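PDB 6W3F: Rd1NTF2_05_I64F_A80G_T94P_D101K_L106W, which is a computationally designed NTF2-like protein, a synthetic construct apparently made as part of de novo design of diverse pocket structures and with no assigned natural function. Local coordinates for residues A[35-39]-A[40-44]. Sequence-based numbering, arbitrary orientation.
Sequences RADVG and DKTVH
D37 and T42 stand side by side on one face of a tight hairpin and illustrate how side chains can bridge a non-hydrogen-bonded antiparallel position. The hydroxyl OG1 of T42 donates to OD1 of D37 at 2.5 Å, meeting the oxygen on its anti side and 31° out of the carboxylate plane. T42 carries OG1 anti to its carbonyl carbon (chi1 -67°), which leans the hydroxyl toward D37 and sends CG2 to the guanidinium edge of R35, 3.8 Å from NE. An alanine in place of T42 would remove both branches and is likely to leave OD1 without this donor and the carboxylate freer to turn. OD2 of D37 lies above one face of the R35 guanidinium, offset toward its rim and 3.5 Å from NE, a salt bridge of charges alone. R35 also runs extended alongside H44; their planes are nearly parallel but not stacked, the nearest contact being CG of R35 to CE1 of H44 at 4.0 Å. On the opposite face, CB of A36 lies 4.4 Å from CB of V43, while V38, K41 and V43 reach F52 of helix 46-56. Between the faces, A36 and V43 exchange two nearly straight backbone bonds; V38 and K41 close the turn with two bent ones, V38 N to K41 O being weak. The whole is a beta hairpin with a two-residue loop, G39-D40, in a type II' turn whose first inner position, with positive phi, favours glycine, at the sheet edge of an NTF2-like fold.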
loop_
_atom_site.group_PDB
_atom_site.type_symbol
_atom_site.label_atom_id
_atom_site.label_comp_id
_atom_site.label_asym_id
_atom_site.label_seq_id
_atom_site.Cartn_x
_atom_site.Cartn_y
_atom_site.Cartn_z
ATOM N N ARG A 35 -4.202 -9.997 0.546
ATOM C CA ARG A 35 -5.571 -9.780 0.114
ATOM C C ARG A 35 -5.757 -8.287 -0.128
ATOM O O ARG A 35 -5.391 -7.483 0.725
ATOM C CB ARG A 35 -6.554 -10.254 1.171
ATOM C CG ARG A 35 -7.974 -9.953 0.823
ATOM C CD ARG A 35 -8.855 -10.204 2.006
ATOM N NE ARG A 35 -10.249 -10.178 1.593
ATOM C CZ ARG A 35 -11.275 -10.311 2.421
ATOM N NH1 ARG A 35 -11.063 -10.470 3.723
ATOM N NH2 ARG A 35 -12.508 -10.282 1.939
ATOM N N ALA A 36 -6.279 -7.917 -1.292
ATOM C CA ALA A 36 -6.473 -6.514 -1.638
ATOM C C ALA A 36 -7.945 -6.295 -1.958
ATOM O O ALA A 36 -8.495 -6.932 -2.862
ATOM C CB ALA A 36 -5.597 -6.094 -2.822
ATOM N N ASP A 37 -8.570 -5.391 -1.221
ATOM C CA ASP A 37 -9.944 -4.963 -1.478
ATOM C C ASP A 37 -9.889 -3.528 -1.991
ATOM O O ASP A 37 -9.539 -2.611 -1.243
ATOM C CB ASP A 37 -10.796 -5.078 -0.214
ATOM C CG ASP A 37 -10.877 -6.502 0.302
ATOM O OD1 ASP A 37 -11.115 -7.410 -0.515
ATOM O OD2 ASP A 37 -10.676 -6.728 1.513
ATOM N N VAL A 38 -10.157 -3.349 -3.281
ATOM C CA VAL A 38 -10.332 -2.027 -3.876
ATOM C C VAL A 38 -11.831 -1.880 -4.087
ATOM O O VAL A 38 -12.384 -2.410 -5.055
ATOM C CB VAL A 38 -9.566 -1.868 -5.192
ATOM C CG1 VAL A 38 -9.766 -0.460 -5.759
ATOM C CG2 VAL A 38 -8.082 -2.177 -4.990
ATOM N N GLY A 39 -12.494 -1.148 -3.201
ATOM C CA GLY A 39 -13.934 -1.030 -3.321
ATOM C C GLY A 39 -14.608 -2.365 -3.105
ATOM O O GLY A 39 -14.371 -3.050 -2.108
ATOM N N ASP A 40 -15.475 -2.744 -4.046
ATOM C CA ASP A 40 -16.174 -4.020 -3.976
ATOM C C ASP A 40 -15.338 -5.185 -4.492
ATOM O O ASP A 40 -15.620 -6.339 -4.141
ATOM C CB ASP A 40 -17.477 -3.952 -4.776
ATOM C CG ASP A 40 -17.252 -3.628 -6.249
ATOM O OD1 ASP A 40 -16.075 -3.538 -6.665
ATOM O OD2 ASP A 40 -18.251 -3.459 -6.983
ATOM N N LYS A 41 -14.325 -4.913 -5.302
ATOM C CA LYS A 41 -13.506 -5.961 -5.881
ATOM C C LYS A 41 -12.496 -6.487 -4.872
ATOM O O LYS A 41 -11.916 -5.722 -4.090
ATOM C CB LYS A 41 -12.785 -5.439 -7.121
ATOM C CG LYS A 41 -11.949 -6.483 -7.805
ATOM C CD LYS A 41 -11.373 -5.953 -9.105
ATOM C CE LYS A 41 -10.693 -7.064 -9.884
ATOM N NZ LYS A 41 -11.618 -8.208 -10.101
ATOM N N THR A 42 -12.288 -7.803 -4.897
ATOM C CA THR A 42 -11.355 -8.454 -3.994
ATOM C C THR A 42 -10.398 -9.331 -4.787
ATOM O O THR A 42 -10.827 -10.170 -5.584
ATOM C CB THR A 42 -12.084 -9.292 -2.939
ATOM O OG1 THR A 42 -12.826 -8.424 -2.070
ATOM C CG2 THR A 42 -11.078 -10.092 -2.131
ATOM N N VAL A 43 -9.106 -9.147 -4.537
ATOM C CA VAL A 43 -8.027 -9.807 -5.263
ATOM C C VAL A 43 -7.208 -10.587 -4.246
ATOM O O VAL A 43 -6.847 -10.047 -3.195
ATOM C CB VAL A 43 -7.161 -8.769 -6.003
ATOM C CG1 VAL A 43 -5.993 -9.416 -6.690
ATOM C CG2 VAL A 43 -8.029 -7.946 -7.004
ATOM N N HIS A 44 -6.908 -11.851 -4.553
ATOM C CA HIS A 44 -6.139 -12.700 -3.654
ATOM C C HIS A 44 -4.813 -13.079 -4.288
ATOM O O HIS A 44 -4.763 -13.372 -5.484
ATOM C CB HIS A 44 -6.888 -13.983 -3.302
ATOM C CG HIS A 44 -7.991 -13.775 -2.322
ATOM N ND1 HIS A 44 -7.795 -13.854 -0.964
ATOM C CD2 HIS A 44 -9.301 -13.488 -2.498
ATOM C CE1 HIS A 44 -8.940 -13.639 -0.343
ATOM N NE2 HIS A 44 -9.870 -13.412 -1.252
#